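Local atomic coordinates of LPXTG-motif cell wall anchor domain protein (Mobiluncus mulieris, PDB entry 5U5O), a protein that probably mediates bacterial adhesion as part of a giant cell-wall-anchored adhesin, this piece joining a T-Q ester bond domain to a DUF5979 domain. Residues 168-174 with 216-222; 190-196 with 208-213; 196-202 with 226-232; 245-249 with 262-266. All blocks are in the same frame, centred on the assembly; numbering follows the deposited sequence.

All four interactions lie in the C-terminal DUF5979 portion of this Ig-like adhesin fragment. Interaction 1 belongs to one sheet, interactions 2 and 3 to a second, and interaction 4 runs between strands of both. The closest centres, about 10 Å apart, are those of interactions 1 and 3, which face each other across the hydrophobic interior: Leu173 CD2 lies 3.6 Å from Phe196 CD1. Phe196 is shared by interactions 2 and 3, whose centres are about 17 Å apart and which both use strand 193-200. The centres of interactions 3 and 4 are about 13 Å apart, and the two meet through a probable hydrogen bond, Ser231 OG to Glu264 OE1 at 2.6 Å. The disulfide pair Cys200 and Cys228 belongs to interaction 3.

Interaction 1. Residues 168-174 with 216-222; sequences FGSLKLT and EKTVEGI
At the edge of the Phe168 ring, in its plane, lies the carbonyl carbon of Ile222; Gly221 O approaches obliquely, 3.5 Å from Phe168 CD1. The Glu216 carboxylate meets Lys172 through one oxygen, OE2, which lies 3.5 Å from NZ in a salt bridge. Their torsions bring these ends together. Glu216 CG stands between its backbone N and carbonyl carbon (chi1 60°), and the lysine chain folds at chi3 (-67°), laying its methylenes against the acid. The other oxygen, OE1, accepts a hydrogen bond from a water that also meets Thr174 OG1; polar side chains, long and short, suit this more exposed face of Lys172, Thr174, Glu216 and Thr218.

Between the strands, paired backbone bonds join Leu171 with Val219 and Leu173 with Lys217. The register then slips by one residue in a G1 beta bulge, where Gly221 and Ile222 both face Gly169. The bond Gly169 N to Ile222 O is short, 2.7 Å, and Ile222 N returns a bond to Gly169 O. Positive phi at Gly221 (68°) favours glycine, and its N-H is given to a water 2.8 Å away. On the inward face Ile222 CD1 packs 3.8 Å from Leu171 CB, branched apolar chains suiting a buried layer.

Strand 150-178 is flanked by 216-223 and by 281-291, with Ser170 OG bonded to Asn281. The face carrying Leu171, Leu173, Val219 and Ile222 rests on strand 193-200, and the two leucines also reach Ile230 of strand 226-232.

Interaction 2. Residues 190-196 with 208-213; sequences PEASYKF and EFTLKE
Glu208 lies alongside Lys195, both side chains pointing the same way, and forms a long salt bridge from OE2 to NZ, 3.7 Å. At Phe209 the ring takes Phe196 CB over one face in a CH-pi contact, 4.2 Å from the centroid. Phe209 chi1 of 54°, which sets CG between the backbone N and carbonyl carbon, puts the ring there. The backbones of the two phenylalanines bond reciprocally, Phe196 N lying 2.8 Å from Phe209 O. On the other face of the hairpin Thr210 brings CB to 3.4 Å from Ser193 OG, small polar residues suiting this outer side. Leu211 points inward; its side chain crosses that of Phe196 at about a right angle, Leu211 CD1 lying 4.2 Å from Phe196 CD2. Its carbonyl O accepts Tyr194 N and also lies at the tyrosine ring's edge, 3.2 Å from Tyr194 CD2. Lys212 drapes its methylenes over backbone oxygens, CG lying 3.4 Å from Ala192 O. At Glu213 the carboxylate is paired with Arg189, and its OE1 also accepts a hydrogen bond from a water that meets Tyr194 OH. This is a beta hairpin, strand 205-212 forming the outer strand of its sheet, in keeping with the Ig-like fold: aromatic and aliphatic residues inward, charged and hydroxyl residues outward.

Interaction 3. Residues 196-202 with 226-232; sequences FTVKCVQ and DTCTISE
Cys200 and Cys228, the disulfide pair of this domain, face each other as an antiparallel non-hydrogen-bonded pair, where the strands come close enough for a cross-strand link. Both cysteines have alternate conformers, and in those described here the SG atoms are 3.9 Å apart, too far for a covalent bond, so their detailed packing is doubtful. Reciprocal backbone bonds hold Thr197 to Ser231 and Lys199 to Thr229. At one end Glu232 lays its CG over a face of the Phe196 ring, 4.0 Å from the centroid, with carboxylate and ring planes 36° apart; the aliphatic part of a glutamate suits this aromatic cover. Phe196 CD1 also meets Ile230 CG2 at 3.8 Å. On the more solvent-facing side a water donates to Thr197 O and meets Thr229 OG1.

At the other end Asp226 receives Gln202 N on the syn side of OD1, 2.8 Å, while OD2 takes Lys203 N. A short acid thus holds successive N-H groups where the strand gives way to a turn. Strand 226-232 lies between 193-200 and 264-269, and its buried face, with that of 193-200, packs on Leu171 and Leu173 of strand 150-178 and on Phe249 of strand 244-251.

Interaction 4. Residues 245-249 with 262-266; sequences DTVKF and NGEAV
Asp245 gives its carbonyl O to the side chain of Asn262, whose ND2 donates across 2.8 Å, in the carbonyl plane. Past Thr246, whose CA runs by the amide oxygen, Val247 completes the pair: its N-H points at a lone pair of Asn262 OD1, 2.9 Å away and nearly straight at 166°. Asparagine suits this place because its amide offers a donor and an acceptor together, much as a peptide group of a neighbouring strand would. With CG anti to the backbone N (chi1 -173°), the amide reaches across to the strand edge. Val247 also uses its carbonyl O, which accepts a hydrogen bond from a water that in turn accepts from Gly263 N, 2.8 Å from each. Its CG2 branch rests 4.0 Å from Gly263 CA, where the backbone angles call for glycine. Phe249 ends the walk with its ring turned flat to Ala265: the methyl carbon CB stands over the ring centre, 3.5 Å from the centroid and only 3° off the normal, a nearly ideal CH-pi contact. Gly263 O lies at the ring's edge, 3.8 Å from CZ. Ile230, Val284 and Ala286 also touch this ring.

Strand 244-251 is thereby joined to the start of strand 264-269, in the other sheet, by side-chain and water bonds at one end and by aromatic packing at the other. Chemically, the two complementary bonds fix which way round the Asn262 amide sits, and the bridging water satisfies both Val247 O and Gly263 N.

Interaction 1. Residues 168-174 with 216-222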
# COMPACT_ATOMS: atom_id res chain seq x y z
N PHE A 168 -4.90 -1.92 6.96
CA PHE A 168 -6.29 -2.31 6.74
C PHE A 168 -7.11 -2.22 8.02
O PHE A 168 -6.58 -2.32 9.13
CB PHE A 168 -6.38 -3.73 6.17
CG PHE A 168 -5.70 -3.88 4.84
CD1 PHE A 168 -6.38 -3.58 3.67
CD2 PHE A 168 -4.36 -4.24 4.76
CE1 PHE A 168 -5.76 -3.65 2.44
CE2 PHE A 168 -3.73 -4.34 3.54
CZ PHE A 168 -4.43 -4.04 2.37
N GLY A 169 -8.40 -2.03 7.82
CA GLY A 169 -9.39 -2.07 8.88
C GLY A 169 -10.18 -3.36 8.88
O GLY A 169 -9.84 -4.32 8.14
N SER A 170 -11.26 -3.38 9.69
CA SER A 170 -12.09 -4.57 9.79
C SER A 170 -13.49 -4.17 10.23
O SER A 170 -13.72 -3.06 10.75
CB SER A 170 -11.53 -5.56 10.81
OG SER A 170 -11.51 -5.01 12.14
N LEU A 171 -14.41 -5.10 10.04
CA LEU A 171 -15.80 -4.93 10.41
C LEU A 171 -16.26 -6.15 11.15
O LEU A 171 -16.31 -7.26 10.60
CB LEU A 171 -16.65 -4.71 9.17
CG LEU A 171 -18.16 -4.53 9.37
CD1 LEU A 171 -18.55 -3.43 10.35
CD2 LEU A 171 -18.77 -4.27 8.01
N LYS A 172 -16.66 -5.94 12.41
CA LYS A 172 -17.28 -6.97 13.22
C LYS A 172 -18.77 -6.72 13.22
O LYS A 172 -19.20 -5.57 13.41
CB LYS A 172 -16.76 -6.93 14.66
CG LYS A 172 -17.31 -8.06 15.53
CD LYS A 172 -17.03 -7.85 17.01
CE LYS A 172 -15.55 -7.94 17.32
NZ LYS A 172 -15.29 -8.06 18.78
N LEU A 173 -19.54 -7.77 13.08
CA LEU A 173 -21.01 -7.70 13.12
C LEU A 173 -21.46 -8.68 14.16
O LEU A 173 -21.10 -9.84 14.13
CB LEU A 173 -21.59 -8.09 11.75
CG LEU A 173 -23.13 -8.08 11.68
CD1 LEU A 173 -23.73 -6.69 11.96
CD2 LEU A 173 -23.58 -8.63 10.34
N THR A 174 -22.31 -8.21 15.07
CA THR A 174 -22.94 -9.01 16.14
C THR A 174 -24.46 -8.95 15.94
O THR A 174 -24.98 -7.88 15.58
CB THR A 174 -22.57 -8.45 17.52
OG1 THR A 174 -21.16 -8.48 17.69
CG2 THR A 174 -23.20 -9.25 18.67
N GLU A 216 -21.04 -13.39 16.52
CA GLU A 216 -20.34 -12.36 15.77
C GLU A 216 -19.53 -12.94 14.60
O GLU A 216 -19.18 -14.13 14.59
CB GLU A 216 -19.42 -11.53 16.67
CG GLU A 216 -18.34 -12.31 17.38
CD GLU A 216 -17.42 -11.43 18.18
OE1 GLU A 216 -17.83 -10.96 19.26
OE2 GLU A 216 -16.27 -11.22 17.74
N LYS A 217 -19.24 -12.10 13.62
CA LYS A 217 -18.38 -12.42 12.48
C LYS A 217 -17.58 -11.18 12.19
O LYS A 217 -18.12 -10.07 12.19
CB LYS A 217 -19.27 -12.75 11.27
CG LYS A 217 -18.62 -12.73 9.91
CD LYS A 217 -17.98 -14.05 9.65
CE LYS A 217 -17.29 -14.04 8.30
NZ LYS A 217 -16.34 -15.17 8.25
N THR A 218 -16.29 -11.35 11.92
CA THR A 218 -15.44 -10.25 11.51
C THR A 218 -14.93 -10.45 10.07
O THR A 218 -14.43 -11.53 9.71
CB THR A 218 -14.25 -10.08 12.46
OG1 THR A 218 -14.76 -9.85 13.78
CG2 THR A 218 -13.41 -8.89 12.09
N VAL A 219 -15.08 -9.42 9.26
CA VAL A 219 -14.45 -9.31 7.95
C VAL A 219 -13.17 -8.48 8.12
O VAL A 219 -13.22 -7.31 8.53
CB VAL A 219 -15.38 -8.66 6.92
CG1 VAL A 219 -14.69 -8.44 5.59
CG2 VAL A 219 -16.65 -9.49 6.75
N GLU A 220 -12.04 -9.11 7.81
CA GLU A 220 -10.73 -8.48 7.95
C GLU A 220 -10.24 -7.90 6.63
O GLU A 220 -10.83 -8.14 5.57
CB GLU A 220 -9.71 -9.53 8.41
CG GLU A 220 -10.06 -10.30 9.68
CD GLU A 220 -9.75 -9.55 10.97
OE1 GLU A 220 -9.20 -8.43 10.91
OE2 GLU A 220 -10.05 -10.09 12.05
N GLY A 221 -9.14 -7.14 6.69
CA GLY A 221 -8.46 -6.72 5.46
C GLY A 221 -9.22 -5.73 4.59
O GLY A 221 -9.14 -5.77 3.36
N ILE A 222 -9.97 -4.84 5.25
CA ILE A 222 -10.75 -3.85 4.54
C ILE A 222 -9.88 -2.60 4.32
O ILE A 222 -9.37 -2.04 5.30
CB ILE A 222 -12.05 -3.49 5.30
CG1 ILE A 222 -12.88 -4.77 5.51
CG2 ILE A 222 -12.83 -2.48 4.48
CD1 ILE A 222 -14.11 -4.58 6.39
O HOH W 1 -7.91 -6.52 9.14
O HOH W 2 -20.14 -9.60 19.94

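Interaction 2. Residues 190-196 with 208-213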
# COMPACT_ATOMS: atom_id res chain seq x y z
N PRO A 190 -32.94 -20.05 20.22
CA PRO A 190 -31.48 -20.18 20.11
C PRO A 190 -31.03 -20.87 18.82
O PRO A 190 -29.83 -20.90 18.53
CB PRO A 190 -31.07 -21.03 21.31
CG PRO A 190 -32.28 -21.17 22.15
CD PRO A 190 -33.49 -20.81 21.36
N GLU A 191 -31.97 -21.41 18.06
CA GLU A 191 -31.66 -22.02 16.76
C GLU A 191 -31.93 -21.11 15.58
O GLU A 191 -31.54 -21.43 14.45
CB GLU A 191 -32.44 -23.33 16.60
CG GLU A 191 -32.02 -24.41 17.59
CD GLU A 191 -30.54 -24.75 17.51
OE1 GLU A 191 -29.95 -24.70 16.40
OE2 GLU A 191 -29.95 -25.06 18.56
N ALA A 192 -32.53 -19.96 15.81
CA ALA A 192 -32.79 -19.04 14.72
C ALA A 192 -31.45 -18.62 14.11
O ALA A 192 -30.47 -18.38 14.83
CB ALA A 192 -33.55 -17.82 15.22
N SER A 193 -31.43 -18.56 12.78
CA SER A 193 -30.23 -18.28 12.03
C SER A 193 -30.46 -17.12 11.09
O SER A 193 -31.36 -17.16 10.27
CB SER A 193 -29.88 -19.53 11.23
OG SER A 193 -28.80 -19.32 10.35
N TYR A 194 -29.67 -16.06 11.25
CA TYR A 194 -29.90 -14.80 10.57
C TYR A 194 -28.82 -14.61 9.50
O TYR A 194 -27.63 -14.61 9.81
CB TYR A 194 -29.90 -13.66 11.60
CG TYR A 194 -30.94 -13.85 12.72
CD1 TYR A 194 -32.29 -13.57 12.49
CD2 TYR A 194 -30.59 -14.43 13.93
CE1 TYR A 194 -33.24 -13.75 13.49
CE2 TYR A 194 -31.55 -14.59 14.96
CZ TYR A 194 -32.86 -14.30 14.69
OH TYR A 194 -33.87 -14.45 15.65
N LYS A 195 -29.28 -14.44 8.27
CA LYS A 195 -28.37 -14.42 7.12
C LYS A 195 -27.97 -13.01 6.76
O LYS A 195 -28.83 -12.13 6.62
CB LYS A 195 -29.03 -15.06 5.92
CG LYS A 195 -28.14 -15.10 4.70
CD LYS A 195 -28.90 -15.63 3.50
CE LYS A 195 -28.12 -15.43 2.20
NZ LYS A 195 -28.82 -16.10 1.07
N PHE A 196 -26.66 -12.81 6.58
CA PHE A 196 -26.10 -11.53 6.24
C PHE A 196 -25.18 -11.64 5.03
O PHE A 196 -24.55 -12.68 4.78
CB PHE A 196 -25.29 -10.96 7.39
CG PHE A 196 -26.14 -10.48 8.52
CD1 PHE A 196 -26.62 -9.18 8.53
CD2 PHE A 196 -26.49 -11.33 9.55
CE1 PHE A 196 -27.42 -8.73 9.57
CE2 PHE A 196 -27.31 -10.89 10.59
CZ PHE A 196 -27.75 -9.58 10.60
N GLU A 208 -20.82 -13.82 2.66
CA GLU A 208 -22.17 -14.30 3.03
C GLU A 208 -21.99 -15.22 4.20
O GLU A 208 -21.13 -16.13 4.13
CB GLU A 208 -22.67 -15.20 1.91
CG GLU A 208 -23.34 -14.57 0.72
CD GLU A 208 -24.07 -15.65 -0.05
OE1 GLU A 208 -23.40 -16.60 -0.54
OE2 GLU A 208 -25.31 -15.60 -0.11
N PHE A 209 -22.83 -15.08 5.23
CA PHE A 209 -22.69 -15.92 6.40
C PHE A 209 -23.96 -15.78 7.24
O PHE A 209 -24.78 -14.89 6.99
CB PHE A 209 -21.48 -15.52 7.24
CG PHE A 209 -21.47 -14.06 7.61
CD1 PHE A 209 -20.92 -13.11 6.76
CD2 PHE A 209 -22.09 -13.62 8.79
CE1 PHE A 209 -20.97 -11.75 7.09
CE2 PHE A 209 -22.13 -12.27 9.11
CZ PHE A 209 -21.58 -11.33 8.27
N THR A 210 -24.08 -16.66 8.21
CA THR A 210 -25.18 -16.62 9.16
C THR A 210 -24.68 -16.38 10.56
O THR A 210 -23.60 -16.81 10.96
CB THR A 210 -25.98 -17.93 9.17
OG1 THR A 210 -25.18 -18.97 9.74
CG2 THR A 210 -26.40 -18.31 7.76
N LEU A 211 -25.53 -15.71 11.36
CA LEU A 211 -25.32 -15.52 12.78
C LEU A 211 -26.55 -15.97 13.54
O LEU A 211 -27.67 -15.58 13.20
CB LEU A 211 -25.10 -14.04 13.11
CG LEU A 211 -23.87 -13.39 12.46
CD1 LEU A 211 -23.88 -11.90 12.78
CD2 LEU A 211 -22.58 -14.02 12.96
N LYS A 212 -26.34 -16.79 14.55
CA LYS A 212 -27.36 -16.96 15.58
C LYS A 212 -27.35 -15.76 16.54
O LYS A 212 -26.43 -14.94 16.56
CB LYS A 212 -27.19 -18.28 16.34
CG LYS A 212 -27.28 -19.49 15.42
CD LYS A 212 -27.32 -20.82 16.13
CE LYS A 212 -27.63 -21.94 15.14
NZ LYS A 212 -26.66 -21.98 14.01
N GLU A 213 -28.40 -15.63 17.33
CA GLU A 213 -28.47 -14.57 18.32
C GLU A 213 -27.24 -14.62 19.20
O GLU A 213 -26.88 -15.68 19.72
CB GLU A 213 -29.74 -14.73 19.15
CG GLU A 213 -29.91 -13.70 20.25
CD GLU A 213 -31.22 -13.82 21.01
OE1 GLU A 213 -32.09 -14.64 20.65
OE2 GLU A 213 -31.41 -13.05 21.97
O HOH W 3 -30.37 -17.75 17.51
O HOH W 4 -33.11 -15.65 18.01

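Interaction 3. Residues 196-202 with 226-232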
# COMPACT_ATOMS: atom_id res chain seq x y z
N PHE A 196 -26.66 -12.81 6.58
CA PHE A 196 -26.10 -11.53 6.24
C PHE A 196 -25.18 -11.64 5.03
O PHE A 196 -24.55 -12.68 4.78
CB PHE A 196 -25.29 -10.96 7.39
CG PHE A 196 -26.14 -10.48 8.52
CD1 PHE A 196 -26.62 -9.18 8.53
CD2 PHE A 196 -26.49 -11.33 9.55
CE1 PHE A 196 -27.42 -8.73 9.57
CE2 PHE A 196 -27.31 -10.89 10.59
CZ PHE A 196 -27.75 -9.58 10.60
N THR A 197 -25.10 -10.53 4.31
CA THR A 197 -24.12 -10.33 3.24
C THR A 197 -23.43 -9.02 3.48
O THR A 197 -24.09 -7.98 3.65
CB THR A 197 -24.80 -10.34 1.87
OG1 THR A 197 -25.56 -11.54 1.74
CG2 THR A 197 -23.80 -10.28 0.75
N VAL A 198 -22.11 -9.04 3.61
CA VAL A 198 -21.30 -7.86 3.84
C VAL A 198 -20.47 -7.64 2.57
O VAL A 198 -19.80 -8.59 2.05
CB VAL A 198 -20.37 -8.06 5.04
CG1 VAL A 198 -19.37 -6.93 5.18
CG2 VAL A 198 -21.21 -8.18 6.31
N LYS A 199 -20.51 -6.45 2.01
CA LYS A 199 -19.79 -6.13 0.78
C LYS A 199 -18.98 -4.90 1.02
O LYS A 199 -19.46 -3.93 1.65
CB LYS A 199 -20.79 -5.85 -0.32
CG LYS A 199 -21.66 -7.03 -0.67
CD LYS A 199 -22.56 -6.69 -1.85
CE LYS A 199 -23.37 -7.89 -2.29
NZ LYS A 199 -24.28 -7.59 -3.43
N CYS A 200 -17.74 -4.89 0.52
CA CYS A 200 -16.91 -3.72 0.65
C CYS A 200 -16.49 -3.32 -0.75
O CYS A 200 -15.92 -4.14 -1.51
CB CYS A 200 -15.73 -4.01 1.53
SG CYS A 200 -16.11 -4.56 3.23
N VAL A 201 -16.78 -2.08 -1.12
CA VAL A 201 -16.72 -1.70 -2.54
C VAL A 201 -15.28 -1.63 -3.07
O VAL A 201 -15.00 -2.24 -4.11
CB VAL A 201 -17.55 -0.43 -2.89
CG1 VAL A 201 -16.96 0.82 -2.29
CG2 VAL A 201 -17.70 -0.27 -4.40
N GLN A 202 -14.36 -0.97 -2.38
CA GLN A 202 -12.94 -0.89 -2.81
C GLN A 202 -12.24 -2.22 -2.62
O GLN A 202 -11.43 -2.62 -3.49
CB GLN A 202 -12.20 0.23 -2.06
CG GLN A 202 -12.82 1.62 -2.24
CD GLN A 202 -12.73 2.12 -3.67
OE1 GLN A 202 -11.86 1.69 -4.41
NE2 GLN A 202 -13.62 3.02 -4.04
N ASP A 226 -12.84 2.49 3.04
CA ASP A 226 -13.79 1.77 2.23
C ASP A 226 -15.21 2.00 2.73
O ASP A 226 -15.46 2.39 3.91
CB ASP A 226 -13.48 0.26 2.23
CG ASP A 226 -13.88 -0.42 0.95
OD1 ASP A 226 -14.61 0.18 0.11
OD2 ASP A 226 -13.45 -1.59 0.75
N THR A 227 -16.14 1.85 1.80
CA THR A 227 -17.57 1.84 2.11
C THR A 227 -18.01 0.38 2.14
O THR A 227 -17.78 -0.36 1.17
CB THR A 227 -18.36 2.59 1.02
OG1 THR A 227 -17.98 3.96 1.04
CG2 THR A 227 -19.87 2.50 1.24
N CYS A 228 -18.63 -0.03 3.26
CA CYS A 228 -19.07 -1.39 3.43
C CYS A 228 -20.61 -1.40 3.60
O CYS A 228 -21.16 -0.55 4.37
CB CYS A 228 -18.41 -1.90 4.66
SG CYS A 228 -19.10 -3.34 5.45
N THR A 229 -21.29 -2.32 2.96
CA THR A 229 -22.72 -2.51 3.14
C THR A 229 -22.96 -3.81 3.87
O THR A 229 -22.24 -4.81 3.70
CB THR A 229 -23.50 -2.46 1.81
OG1 THR A 229 -23.07 -3.50 0.92
CG2 THR A 229 -23.31 -1.11 1.12
N ILE A 230 -23.99 -3.79 4.72
CA ILE A 230 -24.44 -4.96 5.45
C ILE A 230 -25.90 -5.14 5.06
O ILE A 230 -26.71 -4.20 5.21
CB ILE A 230 -24.34 -4.70 6.98
CG1 ILE A 230 -22.91 -4.37 7.38
CG2 ILE A 230 -24.81 -5.92 7.76
CD1 ILE A 230 -22.79 -3.75 8.75
N SER A 231 -26.27 -6.34 4.64
CA SER A 231 -27.62 -6.66 4.18
C SER A 231 -28.08 -7.90 4.89
O SER A 231 -27.45 -8.96 4.77
CB SER A 231 -27.62 -6.95 2.67
OG SER A 231 -27.08 -5.88 1.92
N GLU A 232 -29.18 -7.80 5.63
CA GLU A 232 -29.79 -8.96 6.26
C GLU A 232 -30.90 -9.52 5.39
O GLU A 232 -31.64 -8.77 4.77
CB GLU A 232 -30.39 -8.59 7.63
CG GLU A 232 -30.75 -9.81 8.45
CD GLU A 232 -31.23 -9.48 9.84
OE1 GLU A 232 -31.01 -8.35 10.34
OE2 GLU A 232 -31.81 -10.41 10.43
O HOH W 5 -24.32 -5.90 1.59
O HOH W 6 -28.15 -11.44 3.10

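Interaction 4. Residues 245-249 with 262-266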
# COMPACT_ATOMS: atom_id res chain seq x y z
N ASP A 245 -39.98 -7.62 11.68
CA ASP A 245 -38.62 -7.39 12.16
C ASP A 245 -38.16 -6.02 11.72
O ASP A 245 -38.00 -5.76 10.52
CB ASP A 245 -37.68 -8.45 11.58
CG ASP A 245 -36.31 -8.45 12.21
OD1 ASP A 245 -36.01 -7.68 13.15
OD2 ASP A 245 -35.48 -9.24 11.67
N THR A 246 -37.92 -5.15 12.71
CA THR A 246 -37.29 -3.87 12.48
C THR A 246 -35.83 -4.03 12.85
O THR A 246 -35.51 -4.31 14.00
CB THR A 246 -37.94 -2.77 13.31
OG1 THR A 246 -39.33 -2.68 12.95
CG2 THR A 246 -37.31 -1.41 13.03
N VAL A 247 -34.94 -3.92 11.87
CA VAL A 247 -33.54 -4.12 12.14
C VAL A 247 -32.94 -2.78 12.54
O VAL A 247 -32.98 -1.82 11.78
CB VAL A 247 -32.81 -4.77 10.96
CG1 VAL A 247 -31.36 -5.05 11.34
CG2 VAL A 247 -33.50 -6.07 10.55
N LYS A 248 -32.35 -2.75 13.73
CA LYS A 248 -31.74 -1.56 14.24
C LYS A 248 -30.23 -1.73 14.31
O LYS A 248 -29.73 -2.56 15.05
CB LYS A 248 -32.34 -1.22 15.62
CG LYS A 248 -33.87 -1.19 15.65
CD LYS A 248 -34.44 -0.84 17.03
CE LYS A 248 -35.96 -0.78 17.03
NZ LYS A 248 -36.52 -0.45 18.37
N PHE A 249 -29.53 -0.93 13.51
CA PHE A 249 -28.07 -0.99 13.47
C PHE A 249 -27.47 0.06 14.39
O PHE A 249 -27.89 1.21 14.38
CB PHE A 249 -27.53 -0.78 12.06
CG PHE A 249 -27.90 -1.87 11.10
CD1 PHE A 249 -27.09 -2.99 10.96
CD2 PHE A 249 -29.02 -1.76 10.30
CE1 PHE A 249 -27.37 -3.99 10.02
CE2 PHE A 249 -29.31 -2.75 9.36
CZ PHE A 249 -28.48 -3.86 9.22
N ASN A 262 -35.00 -1.08 5.61
CA ASN A 262 -34.95 -2.00 6.72
C ASN A 262 -34.08 -3.21 6.37
O ASN A 262 -34.29 -3.87 5.36
CB ASN A 262 -36.35 -2.45 7.09
CG ASN A 262 -36.37 -3.28 8.35
OD1 ASN A 262 -35.84 -2.88 9.37
ND2 ASN A 262 -37.00 -4.43 8.29
N GLY A 263 -33.11 -3.48 7.24
CA GLY A 263 -32.18 -4.59 7.04
C GLY A 263 -30.94 -4.26 6.23
O GLY A 263 -30.11 -5.16 6.02
N GLU A 264 -30.78 -3.00 5.81
CA GLU A 264 -29.64 -2.55 5.00
C GLU A 264 -28.90 -1.45 5.73
O GLU A 264 -29.52 -0.47 6.18
CB GLU A 264 -30.12 -1.99 3.66
CG GLU A 264 -30.87 -2.99 2.79
CD GLU A 264 -29.98 -4.07 2.22
OE1 GLU A 264 -28.75 -3.87 2.12
OE2 GLU A 264 -30.53 -5.13 1.87
N ALA A 265 -27.59 -1.58 5.88
CA ALA A 265 -26.77 -0.55 6.50
C ALA A 265 -25.60 -0.23 5.62
O ALA A 265 -25.15 -1.08 4.80
CB ALA A 265 -26.26 -1.03 7.85
N VAL A 266 -25.07 0.96 5.78
CA VAL A 266 -23.84 1.40 5.13
C VAL A 266 -22.95 1.98 6.22
O VAL A 266 -23.41 2.79 7.05
CB VAL A 266 -24.10 2.46 4.05
CG1 VAL A 266 -22.81 2.84 3.33
CG2 VAL A 266 -25.13 1.97 3.05
O HOH W 7 -32.47 -1.42 9.10